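Local coordinates for hypothetical protein (Bacteroides uniformis, PDB 4QE0) that is of unknown function but belongs to the DUF5043 family and is built round a six-stranded antiparallel sheet, at residues 23-27 against 28-32; 81-84 against 85-88. All coordinates share one frame; numbering follows the deposited sequence.

Contact 1 comes first along the chain: residues 23-27 and 28-32 are the two arms of the hairpin made by strands 22-26 and 29-36, with 22-26 the outermost strand at one side of the six-stranded antiparallel sheet. Contact 2 follows, two consecutive turns of helix 78-90, and begins only after the first is complete. Their centres are about 25 Å apart, on opposite sides of the chain's centre, and their nearest atoms stay about 11 Å from each other. They belong to separate parts of the fold: one is a largely solvent-facing sheet edge, the other a mostly buried stretch of helix.

Contact 1. Residues 23-27 against 28-32; sequences TFEVD and GYTYQ
Gly28 sits in a type II turn that spans Val26 to Tyr29, its N only 3.0 Å from Val26 O. At its positive phi a side chain would collide with the Asp27 carbonyl oxygen, which glycine avoids. At Tyr29 the strands close unevenly: Val26 N donates to Tyr29 O at 3.0 Å, while the return bond from Tyr29 N to Val26 O is weak, 3.4 Å. A chi1 of 61° tucks the Tyr29 ring between its own N and C, and the ring stands beside Val26, whose CG1 lies over one face in a CH-pi contact, 4.1 Å from the ring centroid. Thr30 is on the other face of the hairpin. Its CG2 is pushed tightly against Thr23 CG2, 3.4 Å away, while its OG1 lies alongside Glu25 CG at 3.7 Å. Tyr31 returns to the Val26 and Tyr29 face and pairs with Phe24; the bond from Phe24 N to Tyr31 O is short and straight (2.7 Å, 173°). On this face Leu136 of helix 136-143 touches the Phe24, Val26 and Tyr31 side chains. Beyond CB the Tyr31 ring leads away from Phe24, and its OH is hydrogen-bonded to Glu143 OE1. Gln32 bends at chi2 (60°) and brings its amide back across to Thr23, whose OG1 donates to OE1 at 2.7 Å. A water closes the circuit, donating to Thr23 OG1 and accepting from Gln32 NE2, which also bonds Asp34. At Gln32 a leucine would probably leave the Thr23 hydroxyl without its acceptor, and both the water and Asp34 without the amide N-H. Cross-strand pairing round a two-residue turn makes this a tight beta hairpin, the one that forms an edge of the sheet.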
loop_
_atom_site.group_PDB
_atom_site.type_symbol
_atom_site.label_atom_id
_atom_site.label_comp_id
_atom_site.label_asym_id
_atom_site.label_seq_id
_atom_site.Cartn_x
_atom_site.Cartn_y
_atom_site.Cartn_z
ATOM N N THR A 23 13.062 19.726 -15.289
ATOM C CA THR A 23 12.268 18.624 -15.805
ATOM C C THR A 23 13.083 17.349 -15.739
ATOM O O THR A 23 14.248 17.345 -16.133
ATOM C CB THR A 23 11.837 18.943 -17.247
ATOM O OG1 THR A 23 11.145 20.213 -17.246
ATOM C CG2 THR A 23 10.913 17.900 -17.773
ATOM N N PHE A 24 12.480 16.274 -15.231
ATOM C CA PHE A 24 13.113 14.962 -15.161
ATOM C C PHE A 24 12.463 14.018 -16.156
ATOM O O PHE A 24 11.369 13.517 -15.917
ATOM C CB PHE A 24 13.008 14.367 -13.754
ATOM C CG PHE A 24 13.764 15.136 -12.720
ATOM C CD1 PHE A 24 15.100 14.875 -12.497
ATOM C CD2 PHE A 24 13.141 16.120 -11.970
ATOM C CE1 PHE A 24 15.807 15.595 -11.559
ATOM C CE2 PHE A 24 13.844 16.847 -11.028
ATOM C CZ PHE A 24 15.177 16.577 -10.817
ATOM N N GLU A 25 13.136 13.785 -17.278
ATOM C CA GLU A 25 12.671 12.841 -18.287
ATOM C C GLU A 25 13.351 11.509 -18.036
ATOM O O GLU A 25 14.554 11.384 -18.200
ATOM C CB GLU A 25 12.993 13.343 -19.699
ATOM C CG GLU A 25 12.191 14.567 -20.122
ATOM C CD GLU A 25 12.572 15.075 -21.504
ATOM O OE1 GLU A 25 13.665 15.660 -21.637
ATOM O OE2 GLU A 25 11.778 14.899 -22.453
ATOM N N VAL A 26 12.566 10.528 -17.617
ATOM C CA VAL A 26 13.029 9.205 -17.288
ATOM C C VAL A 26 12.355 8.238 -18.263
ATOM O O VAL A 26 11.475 8.634 -19.043
ATOM C CB VAL A 26 12.671 8.940 -15.807
ATOM C CG1 VAL A 26 12.569 7.463 -15.447
ATOM C CG2 VAL A 26 13.681 9.655 -14.922
ATOM N N ASP A 27 12.794 6.983 -18.259
ATOM C CA ASP A 27 12.162 5.958 -19.074
ATOM C C ASP A 27 10.723 5.766 -18.648
ATOM O O ASP A 27 10.453 5.220 -17.582
ATOM C CB ASP A 27 12.880 4.604 -18.956
ATOM C CG ASP A 27 14.158 4.520 -19.798
ATOM O OD1 ASP A 27 14.497 5.475 -20.530
ATOM O OD2 ASP A 27 14.839 3.477 -19.721
ATOM N N GLY A 28 9.805 6.218 -19.490
ATOM C CA GLY A 28 8.395 5.928 -19.297
ATOM C C GLY A 28 7.579 7.097 -18.793
ATOM O O GLY A 28 6.355 7.055 -18.853
ATOM N N TYR A 29 8.237 8.134 -18.277
ATOM C CA TYR A 29 7.503 9.246 -17.694
ATOM C C TYR A 29 8.390 10.469 -17.525
ATOM O O TYR A 29 9.615 10.361 -17.522
ATOM C CB TYR A 29 6.858 8.834 -16.355
ATOM C CG TYR A 29 7.809 8.397 -15.250
ATOM C CD1 TYR A 29 8.192 7.071 -15.109
ATOM C CD2 TYR A 29 8.310 9.313 -14.336
ATOM C CE1 TYR A 29 9.052 6.670 -14.102
ATOM C CE2 TYR A 29 9.171 8.921 -13.327
ATOM C CZ TYR A 29 9.527 7.607 -13.200
ATOM O OH TYR A 29 10.389 7.232 -12.199
ATOM N N THR A 30 7.748 11.623 -17.400
ATOM C CA THR A 30 8.418 12.873 -17.150
ATOM C C THR A 30 7.803 13.565 -15.931
ATOM O O THR A 30 6.596 13.690 -15.843
ATOM C CB THR A 30 8.315 13.813 -18.360
ATOM O OG1 THR A 30 8.871 13.163 -19.498
ATOM C CG2 THR A 30 9.078 15.091 -18.112
ATOM N N TYR A 31 8.657 13.991 -15.001
ATOM C CA TYR A 31 8.243 14.778 -13.851
ATOM C C TYR A 31 8.768 16.194 -13.966
ATOM O O TYR A 31 9.889 16.432 -14.436
ATOM C CB TYR A 31 8.743 14.156 -12.539
ATOM C CG TYR A 31 7.695 13.323 -11.821
ATOM C CD1 TYR A 31 7.027 12.278 -12.466
ATOM C CD2 TYR A 31 7.367 13.585 -10.506
ATOM C CE1 TYR A 31 6.075 11.504 -11.810
ATOM C CE2 TYR A 31 6.414 12.823 -9.842
ATOM C CZ TYR A 31 5.770 11.791 -10.492
ATOM O OH TYR A 31 4.818 11.050 -9.822
ATOM N N GLN A 32 7.951 17.124 -13.511
ATOM C CA GLN A 32 8.309 18.525 -13.410
ATOM C C GLN A 32 8.572 18.837 -11.948
ATOM O O GLN A 32 7.811 18.433 -11.061
ATOM C CB GLN A 32 7.168 19.408 -13.919
ATOM C CG GLN A 32 7.455 20.907 -13.875
ATOM C CD GLN A 32 8.653 21.278 -14.726
ATOM O OE1 GLN A 32 8.884 20.672 -15.779
ATOM N NE2 GLN A 32 9.452 22.226 -14.253
HETATM O O HOH W 1 11.468 23.225 -16.096
#

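Contact 2. Residues 81-84 against 85-88; sequences SQQA and DFIV. With GOL (glycerol), chain D.
Asp85 sets its CB 3.5 Å from the carbonyl oxygen of Gln82, and the rest of the side chain then leads away from the preceding turn. The same CB is 3.4 Å from O2 of a bound glycerol, a molecule probably carried over from the crystallisation liquor. From there CG continues anti to the backbone N (chi1 -177°), which swings the carboxylate round to the glycerol and puts CG itself 3.4 Å from O2. At the tip, OD1 comes 2.9 Å from O2, and that hydroxyl is also 3.0 Å from Gln82 O; with one proton to give, it can serve either oxygen, and which one is not settled. Gln82 O is already in use, taking the amide hydrogen of Phe86 N at 2.9 Å, one of the i to i+4 bonds that define alpha helix 78-90. Ile87 N to Gln83 O and Val88 N to Ala84 O repeat the pattern, as does Asp85 N to Ser81 O, though that bond is weak. The glycerol is hydrogen-bonded to Leu176 O as well. Its terminal hydroxyl O3 approaches Phe86 CD1 to 3.4 Å, obliquely to the ring. Gln83 OE1, also oblique, is 4.1 Å from Phe86 CD2, the amide and ring planes turned 37° apart. The NE2 of that Gln83 is held by Gln149 OE1, while Gln82 OE1 takes a bond from Arg78 within the helix.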
loop_
_atom_site.group_PDB
_atom_site.type_symbol
_atom_site.label_atom_id
_atom_site.label_comp_id
_atom_site.label_asym_id
_atom_site.label_seq_id
_atom_site.Cartn_x
_atom_site.Cartn_y
_atom_site.Cartn_z
ATOM N N SER A 81 -8.988 5.383 3.187
ATOM C CA SER A 81 -8.145 6.402 3.804
ATOM C C SER A 81 -6.840 5.818 4.328
ATOM O O SER A 81 -5.755 6.390 4.121
ATOM C CB SER A 81 -8.856 7.088 4.982
ATOM O OG SER A 81 -10.013 7.720 4.517
ATOM N N GLN A 82 -6.943 4.685 5.001
ATOM C CA GLN A 82 -5.767 4.063 5.577
ATOM C C GLN A 82 -4.915 3.449 4.503
ATOM O O GLN A 82 -3.684 3.403 4.626
ATOM C CB GLN A 82 -6.159 3.032 6.623
ATOM C CG GLN A 82 -6.800 3.677 7.843
ATOM C CD GLN A 82 -7.144 2.680 8.930
ATOM O OE1 GLN A 82 -7.221 1.486 8.684
ATOM N NE2 GLN A 82 -7.393 3.180 10.131
ATOM N N GLN A 83 -5.550 2.988 3.429
ATOM C CA GLN A 83 -4.758 2.425 2.326
ATOM C C GLN A 83 -3.905 3.497 1.643
ATOM O O GLN A 83 -2.766 3.210 1.250
ATOM C CB GLN A 83 -5.672 1.697 1.347
ATOM C CG GLN A 83 -4.950 0.942 0.229
ATOM C CD GLN A 83 -4.167 -0.278 0.669
ATOM O OE1 GLN A 83 -4.163 -0.676 1.833
ATOM N NE2 GLN A 83 -3.488 -0.894 -0.302
ATOM N N ALA A 84 -4.441 4.710 1.501
ATOM C CA ALA A 84 -3.661 5.819 0.942
ATOM C C ALA A 84 -2.433 6.117 1.788
ATOM O O ALA A 84 -1.322 6.258 1.270
ATOM C CB ALA A 84 -4.517 7.057 0.798
ATOM N N ASP A 85 -2.620 6.142 3.094
ATOM C CA ASP A 85 -1.517 6.329 4.047
ATOM C C ASP A 85 -0.498 5.188 3.926
ATOM O O ASP A 85 0.726 5.406 3.905
ATOM C CB ASP A 85 -2.137 6.381 5.439
ATOM C CG ASP A 85 -1.143 6.636 6.532
ATOM O OD1 ASP A 85 -0.374 5.705 6.844
ATOM O OD2 ASP A 85 -1.171 7.756 7.111
ATOM N N PHE A 86 -1.001 3.970 3.824
ATOM C CA PHE A 86 -0.134 2.809 3.685
ATOM C C PHE A 86 0.716 2.874 2.401
ATOM O O PHE A 86 1.904 2.558 2.413
ATOM C CB PHE A 86 -0.945 1.525 3.723
ATOM C CG PHE A 86 -0.091 0.303 3.575
ATOM C CD1 PHE A 86 0.824 -0.021 4.570
ATOM C CD2 PHE A 86 -0.136 -0.463 2.428
ATOM C CE1 PHE A 86 1.655 -1.128 4.450
ATOM C CE2 PHE A 86 0.692 -1.580 2.300
ATOM C CZ PHE A 86 1.577 -1.910 3.311
ATOM N N ILE A 87 0.099 3.247 1.285
ATOM C CA ILE A 87 0.811 3.363 0.013
ATOM C C ILE A 87 1.981 4.328 0.132
ATOM O O ILE A 87 3.108 4.029 -0.298
ATOM C CB ILE A 87 -0.144 3.819 -1.113
ATOM C CG1 ILE A 87 -1.056 2.646 -1.485
ATOM C CG2 ILE A 87 0.651 4.346 -2.306
ATOM C CD1 ILE A 87 -2.265 3.019 -2.298
ATOM N N VAL A 88 1.740 5.459 0.769
ATOM C CA VAL A 88 2.814 6.425 0.984
ATOM C C VAL A 88 3.915 5.843 1.859
ATOM O O VAL A 88 5.102 5.901 1.518
ATOM C CB VAL A 88 2.274 7.725 1.575
ATOM C CG1 VAL A 88 3.418 8.645 2.014
ATOM C CG2 VAL A 88 1.392 8.401 0.547
HETATM C C1 GOL D . -3.285 2.913 9.486
HETATM O O1 GOL D . -2.775 2.409 10.731
HETATM C C2 GOL D . -2.191 2.746 8.435
HETATM O O2 GOL D . -2.337 3.585 7.283
HETATM C C3 GOL D . -2.180 1.324 7.923
HETATM O O3 GOL D . -1.015 1.187 7.102
#